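Local coordinates for protein coenzyme A transferase (Yersinia pestis, PDB 3QLI) that probably transfers coenzyme A from an acyl-CoA thioester to a carboxylic acid such as acetate, binding CoA in the process, at residues L134-I139 against S167-S172; R290-F295 against D318-P323; D330-I335 against R368-S373. All coordinates share one frame; numbering follows the deposited sequence.

Interaction 1: L134-I139 against S167-S172; sequences LLAEEI and SRIARS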
loop_
_atom_site.group_PDB
_atom_site.type_symbol
_atom_site.label_atom_id
_atom_site.label_comp_id
_atom_site.label_asym_id
_atom_site.label_seq_id
_atom_site.Cartn_x
_atom_site.Cartn_y
_atom_site.Cartn_z
ATOM N N LEU A 134 8.290 -6.027 -13.394
ATOM C CA LEU A 134 9.585 -5.461 -13.038
ATOM C C LEU A 134 10.720 -6.285 -13.635
ATOM O O LEU A 134 11.660 -5.728 -14.210
ATOM C CB LEU A 134 9.732 -5.340 -11.514
ATOM C CG LEU A 134 10.812 -4.398 -10.968
ATOM C CD1 LEU A 134 10.385 -2.943 -11.059
ATOM C CD2 LEU A 134 11.073 -4.763 -9.526
ATOM N N LEU A 135 10.637 -7.608 -13.517
ATOM C CA LEU A 135 11.690 -8.450 -14.082
ATOM C C LEU A 135 11.747 -8.351 -15.610
ATOM O O LEU A 135 12.822 -8.258 -16.213
ATOM C CB LEU A 135 11.496 -9.909 -13.646
ATOM C CG LEU A 135 11.835 -10.139 -12.175
ATOM C CD1 LEU A 135 11.212 -11.436 -11.651
ATOM C CD2 LEU A 135 13.357 -10.141 -11.982
ATOM N N ALA A 136 10.580 -8.361 -16.236
ATOM C CA ALA A 136 10.513 -8.431 -17.689
ATOM C C ALA A 136 10.857 -7.091 -18.319
ATOM O O ALA A 136 11.420 -7.034 -19.418
ATOM C CB ALA A 136 9.132 -8.879 -18.128
ATOM N N GLU A 137 10.519 -6.011 -17.623
ATOM C CA GLU A 137 10.534 -4.693 -18.256
ATOM C C GLU A 137 11.604 -3.747 -17.708
ATOM O O GLU A 137 12.489 -3.355 -18.441
ATOM C CB GLU A 137 9.139 -4.051 -18.230
ATOM C CG GLU A 137 8.162 -4.783 -19.153
ATOM C CD GLU A 137 6.738 -4.249 -19.100
ATOM O OE1 GLU A 137 6.522 -3.088 -18.684
ATOM O OE2 GLU A 137 5.825 -5.010 -19.484
ATOM N N GLU A 138 11.539 -3.379 -16.432
ATOM C CA GLU A 138 12.553 -2.463 -15.913
ATOM C C GLU A 138 13.922 -3.116 -15.849
ATOM O O GLU A 138 14.926 -2.508 -16.207
ATOM C CB GLU A 138 12.176 -1.913 -14.539
ATOM C CG GLU A 138 11.275 -0.673 -14.606
ATOM C CD GLU A 138 9.812 -1.045 -14.565
ATOM O OE1 GLU A 138 9.484 -2.227 -14.838
ATOM O OE2 GLU A 138 8.986 -0.163 -14.269
ATOM N N ILE A 139 13.960 -4.361 -15.396
ATOM C CA ILE A 139 15.233 -5.050 -15.219
ATOM C C ILE A 139 15.668 -5.752 -16.495
ATOM O O ILE A 139 16.769 -5.509 -17.010
ATOM C CB ILE A 139 15.144 -6.055 -14.060
ATOM C CG1 ILE A 139 14.921 -5.301 -12.737
ATOM C CG2 ILE A 139 16.396 -6.939 -14.023
ATOM C CD1 ILE A 139 14.445 -6.196 -11.580
ATOM N N SER A 167 5.686 -17.618 -14.873
ATOM C CA SER A 167 4.908 -17.788 -16.105
ATOM C C SER A 167 5.092 -16.636 -17.099
ATOM O O SER A 167 4.986 -16.827 -18.314
ATOM C CB SER A 167 3.418 -18.010 -15.794
ATOM O OG SER A 167 2.867 -16.887 -15.125
ATOM N N ARG A 168 5.359 -15.440 -16.589
ATOM C CA ARG A 168 5.690 -14.308 -17.460
ATOM C C ARG A 168 7.141 -14.359 -17.961
ATOM O O ARG A 168 7.414 -14.178 -19.156
ATOM C CB ARG A 168 5.469 -12.984 -16.715
ATOM C CG ARG A 168 6.041 -11.744 -17.422
ATOM C CD ARG A 168 5.300 -11.440 -18.710
ATOM N NE ARG A 168 5.838 -10.262 -19.405
ATOM C CZ ARG A 168 5.516 -9.002 -19.122
ATOM N NH1 ARG A 168 4.663 -8.729 -18.140
ATOM N NH2 ARG A 168 6.065 -8.009 -19.816
ATOM N N ILE A 169 8.075 -14.592 -17.048
ATOM C CA ILE A 169 9.485 -14.465 -17.402
ATOM C C ILE A 169 9.933 -15.627 -18.286
ATOM O O ILE A 169 10.856 -15.467 -19.081
ATOM C CB ILE A 169 10.395 -14.344 -16.170
ATOM C CG1 ILE A 169 9.947 -13.159 -15.308
ATOM C CG2 ILE A 169 11.865 -14.178 -16.606
ATOM C CD1 ILE A 169 9.776 -11.858 -16.111
ATOM N N ALA A 170 9.278 -16.783 -18.157
ATOM C CA ALA A 170 9.563 -17.925 -19.040
ATOM C C ALA A 170 9.338 -17.534 -20.492
ATOM O O ALA A 170 10.019 -18.023 -21.402
ATOM C CB ALA A 170 8.697 -19.135 -18.672
ATOM N N ARG A 171 8.382 -16.636 -20.695
ATOM C CA ARG A 171 8.027 -16.157 -22.024
ATOM C C ARG A 171 8.783 -14.885 -22.398
ATOM O O ARG A 171 9.187 -14.719 -23.548
ATOM C CB ARG A 171 6.509 -15.940 -22.126
ATOM C CG ARG A 171 5.727 -17.247 -21.933
ATOM C CD ARG A 171 4.268 -17.035 -21.645
ATOM N NE ARG A 171 3.513 -18.274 -21.841
ATOM C CZ ARG A 171 3.371 -19.237 -20.929
ATOM N NH1 ARG A 171 3.941 -19.132 -19.721
ATOM N NH2 ARG A 171 2.651 -20.315 -21.232
ATOM N N SER A 172 9.010 -13.999 -21.435
ATOM C CA SER A 172 9.703 -12.746 -21.748
ATOM C C SER A 172 11.235 -12.861 -21.779
ATOM O O SER A 172 11.881 -12.095 -22.469
ATOM C CB SER A 172 9.274 -11.614 -20.811
ATOM O OG SER A 172 7.912 -11.274 -21.054
HETATM O O HOH W 1 3.393 -5.919 -17.910
#
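E137 OE2 is gripped twice, by the guanidinium of R168 and by a water that also bonds to that guanidinium. R168 NH2 donates at 3.0 Å to E137 OE2 in a nearly straight salt-bridge bond (163° at the hydrogen). The carboxylate uses its anti lone pair, the one turned from its other oxygen; E137 OE2 lies in the guanidinium plane of R168, although the carboxylate itself is turned well out of that plane. The water donates to E137 OE2 at 3.0 Å and accepts from R168 NH1, closing a small ring of contacts on the exposed side. A third bond holds the arginine from its own helix: R168 NE donates to S172 OG at 2.8 Å, also in the guanidinium plane, and so helps to fix its tilt. With CG anti to the backbone N (chi1 169°) and a bend at chi2, the R168 chain folds across to the neighbouring helix, where A136 CB sits 3.4 Å above one face of the guanidinium plane. The contact joins helices 131-139 and 166-172, which lead into adjacent strands 143-148 and 175-180 of a parallel, Rossmann-like sheet; the two short helix segments run at 48° to each other. Beneath the polar layer, I169 CD1 is wedged against the first helix, 3.6 Å from L135 CB and 3.7 Å from A136 CB, while I169 also rests on F144 and L135 on Y73 of the sheet. The backbones come nearest at A136 and S172, two small residues whose CB atoms are 3.8 Å apart.

Interaction 2: R290-F295 against D318-P323; sequences RSVFTF and DYVNDP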
loop_
_atom_site.group_PDB
_atom_site.type_symbol
_atom_site.label_atom_id
_atom_site.label_comp_id
_atom_site.label_asym_id
_atom_site.label_seq_id
_atom_site.Cartn_x
_atom_site.Cartn_y
_atom_site.Cartn_z
ATOM N N ARG A 290 -12.480 -23.565 -8.071
ATOM C CA ARG A 290 -11.057 -23.921 -8.108
ATOM C C ARG A 290 -10.240 -23.164 -7.064
ATOM O O ARG A 290 -10.503 -21.996 -6.788
ATOM C CB ARG A 290 -10.470 -23.766 -9.520
ATOM C CG ARG A 290 -10.402 -22.349 -10.019
ATOM C CD ARG A 290 -10.196 -22.271 -11.531
ATOM N NE ARG A 290 -10.255 -20.879 -11.988
ATOM C CZ ARG A 290 -10.337 -20.506 -13.261
ATOM N NH1 ARG A 290 -10.362 -21.419 -14.231
ATOM N NH2 ARG A 290 -10.397 -19.219 -13.561
ATOM N N SER A 291 -9.276 -23.856 -6.460
ATOM C CA SER A 291 -8.396 -23.246 -5.473
ATOM C C SER A 291 -7.263 -22.542 -6.214
ATOM O O SER A 291 -6.541 -23.166 -6.996
ATOM C CB SER A 291 -7.818 -24.304 -4.526
ATOM O OG SER A 291 -8.826 -24.898 -3.724
ATOM N N VAL A 292 -7.126 -21.241 -5.980
ATOM C CA VAL A 292 -6.131 -20.422 -6.688
ATOM C C VAL A 292 -4.932 -20.131 -5.796
ATOM O O VAL A 292 -5.102 -19.826 -4.600
ATOM C CB VAL A 292 -6.768 -19.094 -7.177
ATOM C CG1 VAL A 292 -5.708 -18.107 -7.635
ATOM C CG2 VAL A 292 -7.769 -19.375 -8.304
ATOM N N PHE A 293 -3.726 -20.241 -6.371
ATOM C CA PHE A 293 -2.477 -19.952 -5.664
ATOM C C PHE A 293 -1.438 -19.478 -6.684
ATOM O O PHE A 293 -1.620 -19.672 -7.886
ATOM C CB PHE A 293 -1.951 -21.194 -4.928
ATOM C CG PHE A 293 -1.408 -22.270 -5.852
ATOM C CD1 PHE A 293 -0.039 -22.445 -6.011
ATOM C CD2 PHE A 293 -2.279 -23.089 -6.578
ATOM C CE1 PHE A 293 0.469 -23.422 -6.862
ATOM C CE2 PHE A 293 -1.786 -24.075 -7.437
ATOM C CZ PHE A 293 -0.410 -24.244 -7.580
ATOM N N THR A 294 -0.360 -18.851 -6.220
ATOM C CA THR A 294 0.673 -18.399 -7.154
ATOM C C THR A 294 1.991 -19.186 -7.066
ATOM O O THR A 294 2.699 -19.307 -8.060
ATOM C CB THR A 294 0.914 -16.868 -7.091
ATOM O OG1 THR A 294 1.384 -16.415 -8.365
ATOM C CG2 THR A 294 1.916 -16.483 -5.999
ATOM N N PHE A 295 2.310 -19.727 -5.894
ATOM C CA PHE A 295 3.348 -20.759 -5.802
ATOM C C PHE A 295 3.076 -21.670 -4.593
ATOM O O PHE A 295 2.312 -21.306 -3.683
ATOM C CB PHE A 295 4.772 -20.154 -5.828
ATOM C CG PHE A 295 5.236 -19.579 -4.508
ATOM C CD1 PHE A 295 6.127 -20.287 -3.707
ATOM C CD2 PHE A 295 4.798 -18.333 -4.075
ATOM C CE1 PHE A 295 6.567 -19.774 -2.494
ATOM C CE2 PHE A 295 5.239 -17.803 -2.865
ATOM C CZ PHE A 295 6.126 -18.521 -2.075
ATOM N N ASP A 318 0.676 -11.238 -10.324
ATOM C CA ASP A 318 0.057 -9.933 -10.546
ATOM C C ASP A 318 -1.471 -10.032 -10.593
ATOM O O ASP A 318 -2.164 -9.019 -10.538
ATOM C CB ASP A 318 0.618 -9.235 -11.797
ATOM C CG ASP A 318 0.519 -10.094 -13.058
ATOM O OD1 ASP A 318 0.813 -11.311 -13.025
ATOM O OD2 ASP A 318 0.154 -9.533 -14.106
ATOM N N TYR A 319 -1.992 -11.255 -10.678
ATOM C CA TYR A 319 -3.434 -11.491 -10.484
ATOM C C TYR A 319 -3.719 -11.829 -9.029
ATOM O O TYR A 319 -4.535 -11.186 -8.354
ATOM C CB TYR A 319 -3.906 -12.645 -11.377
ATOM C CG TYR A 319 -5.350 -13.101 -11.170
ATOM C CD1 TYR A 319 -6.395 -12.504 -11.864
ATOM C CD2 TYR A 319 -5.661 -14.143 -10.296
ATOM C CE1 TYR A 319 -7.702 -12.915 -11.691
ATOM C CE2 TYR A 319 -6.971 -14.558 -10.116
ATOM C CZ TYR A 319 -7.988 -13.937 -10.821
ATOM O OH TYR A 319 -9.301 -14.350 -10.660
ATOM N N VAL A 320 -3.040 -12.858 -8.542
ATOM C CA VAL A 320 -3.359 -13.406 -7.234
ATOM C C VAL A 320 -3.200 -12.373 -6.129
ATOM O O VAL A 320 -4.037 -12.299 -5.216
ATOM C CB VAL A 320 -2.472 -14.622 -6.914
ATOM C CG1 VAL A 320 -2.654 -15.046 -5.459
ATOM C CG2 VAL A 320 -2.781 -15.775 -7.886
ATOM N N ASN A 321 -2.125 -11.591 -6.203
ATOM C CA ASN A 321 -1.815 -10.619 -5.156
ATOM C C ASN A 321 -2.310 -9.203 -5.472
ATOM O O ASN A 321 -1.911 -8.258 -4.808
ATOM C CB ASN A 321 -0.298 -10.574 -4.867
ATOM C CG ASN A 321 0.164 -11.731 -4.004
ATOM O OD1 ASN A 321 -0.138 -12.886 -4.295
ATOM N ND2 ASN A 321 0.865 -11.423 -2.902
ATOM N N ASP A 322 -3.170 -9.051 -6.476
ATOM C CA ASP A 322 -3.790 -7.750 -6.738
ATOM C C ASP A 322 -4.910 -7.545 -5.715
ATOM O O ASP A 322 -5.877 -8.306 -5.689
ATOM C CB ASP A 322 -4.368 -7.717 -8.158
ATOM C CG ASP A 322 -4.984 -6.367 -8.518
ATOM O OD1 ASP A 322 -5.286 -5.563 -7.602
ATOM O OD2 ASP A 322 -5.171 -6.121 -9.728
ATOM N N PRO A 323 -4.791 -6.522 -4.858
ATOM C CA PRO A 323 -5.845 -6.368 -3.846
ATOM C C PRO A 323 -7.233 -6.218 -4.459
ATOM O O PRO A 323 -8.211 -6.644 -3.840
ATOM C CB PRO A 323 -5.450 -5.079 -3.109
ATOM C CG PRO A 323 -3.958 -4.963 -3.323
ATOM C CD PRO A 323 -3.701 -5.537 -4.697
#
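Beside the glutamate that can carry CoA covalently, E264, a short strand and the end of a helix are packed together through V320, with T294 and V292 facing it. One methyl carries the packing: V320 CG2 lies 3.8 Å from V292 CG1 and 3.9 Å from T294 CB, and it also reaches 4.1 Å from F293 O. The two valines slide past each other in opposite directions, so that single methyls meet rather than whole branches. In V292, CG1 is anti to the backbone N (chi1 167°), which carries this branch forward to the helix end. In V320 it is the other methyl, CG2, lying anti to the carbonyl carbon, that does the touching. Strand 291-293 pairs in parallel with strand 312-314, and helix 300-306 lies between them in the sequence, a beta-alpha-beta crossover; helix 317-320 follows directly, and its last turn is folded back over the first strand. Along this weakly bonded strand F293 turns from the helix to pack on I312 and L266, while V292 and, just past the strand, T294 face it. T294 keeps its methyl near N321, with CG2 at 4.5 Å from N321 OD1, a loose contact, while its hydroxyl OG1 is bonded to the backbone oxygen of R315. N321, which follows V320, is the first residue to leave the helix, and its amide nitrogen ND2 donates to both D365 OD2 and OE1 of E264, the residue seen to bind CoA covalently. Two acceptors thus hold the amide of N321.

Interaction 3: D330-I335 against R368-S373; sequences DNVVSI and RGAYAS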
loop_
_atom_site.group_PDB
_atom_site.type_symbol
_atom_site.label_atom_id
_atom_site.label_comp_id
_atom_site.label_asym_id
_atom_site.label_seq_id
_atom_site.Cartn_x
_atom_site.Cartn_y
_atom_site.Cartn_z
ATOM N N ASP A 330 -16.088 -12.646 -1.676
ATOM C CA ASP A 330 -16.678 -12.268 -0.401
ATOM C C ASP A 330 -16.056 -13.070 0.729
ATOM O O ASP A 330 -15.593 -14.201 0.515
ATOM C CB ASP A 330 -18.181 -12.545 -0.405
ATOM C CG ASP A 330 -18.964 -11.568 -1.268
ATOM O OD1 ASP A 330 -18.357 -10.696 -1.927
ATOM O OD2 ASP A 330 -20.207 -11.689 -1.291
ATOM N N ASN A 331 -16.053 -12.491 1.930
ATOM C CA ASN A 331 -15.649 -13.212 3.127
ATOM C C ASN A 331 -14.220 -13.722 3.045
ATOM O O ASN A 331 -13.910 -14.792 3.548
ATOM C CB ASN A 331 -16.616 -14.377 3.406
ATOM C CG ASN A 331 -18.055 -13.904 3.617
ATOM O OD1 ASN A 331 -18.324 -13.052 4.464
ATOM N ND2 ASN A 331 -18.973 -14.441 2.832
ATOM N N VAL A 332 -13.346 -12.951 2.409
ATOM C CA VAL A 332 -11.932 -13.284 2.435
ATOM C C VAL A 332 -11.449 -13.298 3.877
ATOM O O VAL A 332 -11.800 -12.418 4.675
ATOM C CB VAL A 332 -11.096 -12.268 1.629
ATOM C CG1 VAL A 332 -9.597 -12.503 1.853
ATOM C CG2 VAL A 332 -11.447 -12.367 0.142
ATOM N N VAL A 333 -10.675 -14.320 4.232
ATOM C CA VAL A 333 -9.941 -14.275 5.487
ATOM C C VAL A 333 -8.473 -14.472 5.173
ATOM O O VAL A 333 -8.084 -15.512 4.651
ATOM C CB VAL A 333 -10.396 -15.333 6.495
ATOM C CG1 VAL A 333 -9.540 -15.240 7.750
ATOM C CG2 VAL A 333 -11.886 -15.141 6.840
ATOM N N SER A 334 -7.679 -13.440 5.456
ATOM C CA SER A 334 -6.234 -13.478 5.276
ATOM C C SER A 334 -5.583 -13.729 6.625
ATOM O O SER A 334 -5.818 -12.983 7.575
ATOM C CB SER A 334 -5.738 -12.147 4.720
ATOM O OG SER A 334 -4.328 -12.036 4.882
ATOM N N ILE A 335 -4.777 -14.784 6.711
ATOM C CA ILE A 335 -4.095 -15.122 7.952
ATOM C C ILE A 335 -2.593 -15.102 7.735
ATOM O O ILE A 335 -2.040 -15.965 7.054
ATOM C CB ILE A 335 -4.531 -16.512 8.459
ATOM C CG1 ILE A 335 -6.043 -16.531 8.715
ATOM C CG2 ILE A 335 -3.743 -16.905 9.723
ATOM C CD1 ILE A 335 -6.674 -17.930 8.671
ATOM N N ARG A 368 -4.590 -5.626 2.687
ATOM C CA ARG A 368 -5.432 -4.674 1.959
ATOM C C ARG A 368 -6.621 -5.347 1.284
ATOM O O ARG A 368 -7.749 -4.863 1.351
ATOM C CB ARG A 368 -4.599 -3.962 0.889
ATOM C CG ARG A 368 -3.504 -3.049 1.424
ATOM C CD ARG A 368 -2.539 -2.676 0.269
ATOM N NE ARG A 368 -1.719 -1.497 0.543
ATOM C CZ ARG A 368 -0.610 -1.183 -0.133
ATOM N NH1 ARG A 368 -0.183 -1.982 -1.105
ATOM N NH2 ARG A 368 0.082 -0.078 0.160
ATOM N N GLY A 369 -6.364 -6.448 0.589
ATOM C CA GLY A 369 -7.406 -7.132 -0.152
ATOM C C GLY A 369 -8.481 -7.721 0.746
ATOM O O GLY A 369 -9.673 -7.616 0.442
ATOM N N ALA A 370 -8.074 -8.332 1.860
ATOM C CA ALA A 370 -9.043 -8.938 2.773
ATOM C C ALA A 370 -9.963 -7.872 3.374
ATOM O O ALA A 370 -11.164 -8.078 3.479
ATOM C CB ALA A 370 -8.340 -9.740 3.879
ATOM N N TYR A 371 -9.409 -6.723 3.747
ATOM C CA TYR A 371 -10.242 -5.659 4.313
ATOM C C TYR A 371 -11.255 -5.145 3.286
ATOM O O TYR A 371 -12.402 -4.855 3.628
ATOM C CB TYR A 371 -9.398 -4.504 4.863
ATOM C CG TYR A 371 -10.226 -3.467 5.598
ATOM C CD1 TYR A 371 -10.852 -3.780 6.797
ATOM C CD2 TYR A 371 -10.376 -2.176 5.095
ATOM C CE1 TYR A 371 -11.629 -2.838 7.479
ATOM C CE2 TYR A 371 -11.140 -1.228 5.763
ATOM C CZ TYR A 371 -11.762 -1.565 6.956
ATOM O OH TYR A 371 -12.529 -0.636 7.624
ATOM N N ALA A 372 -10.833 -5.040 2.027
ATOM C CA ALA A 372 -11.708 -4.548 0.958
ATOM C C ALA A 372 -12.835 -5.530 0.602
ATOM O O ALA A 372 -13.885 -5.135 0.087
ATOM C CB ALA A 372 -10.879 -4.202 -0.297
ATOM N N SER A 373 -12.596 -6.817 0.847
ATOM C CA SER A 373 -13.577 -7.856 0.570
ATOM C C SER A 373 -14.843 -7.626 1.390
ATOM O O SER A 373 -14.770 -7.279 2.570
ATOM C CB SER A 373 -12.995 -9.221 0.953
ATOM O OG SER A 373 -13.993 -10.224 0.934
#
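The hydroxyl of S373 is swung out anti to the backbone N (chi1 169°), which carries OG over the start of the strand to meet V332. There V332 N donates to S373 OG at 3.2 Å, nearly straight at 169° at the hydrogen. The same oxygen is also bonded to N329 O, so two bonds pin the rotation of this buried hydroxyl just where the helix ends. V332 splits its two methyls between the partners: CG2 sits 3.4 Å from S373 OG and 3.6 Å from S373 CB, while CG1 packs 3.6 Å from A370 CB. A370 CB is shared in the same way, for S334 CB comes to 3.6 Å from it at the next position of the strand facing the helix. The hydroxyl of S334 is bonded to Q239 instead. With small residues at A370 and S334, the helix and strand come within 5.2 Å, CA to CA, at V332 and A370. Strand 332-337 lies between 237-240 and 377-381, both parallel to it, and helix 363-372 connects it to strand 377-381 in a beta-alpha-beta crossover, with A370 also touching S378 of that strand.

Overall arrangement
Interactions 2 and 3 are neighbours, with centres about 13 Å apart, and they touch where P323 CB meets G369 N at 4.0 Å. Interaction 2 borders the CoA site, the side chain of N321 being about 3 Å from that of E264. Interaction 3 lies a little further off: the side chain of S334 is about 9 Å from that of E264 and about 7 Å from that of Q363. Interaction 1 belongs to the other Rossmann-like half; its centre is about 18 Å from that of interaction 2 and 28 Å from that of interaction 3. Within one chain it touches neither. Across the dimer, however, E138 bonds to Y371 of the second subunit, tying interaction 1 to that subunit's interaction 3.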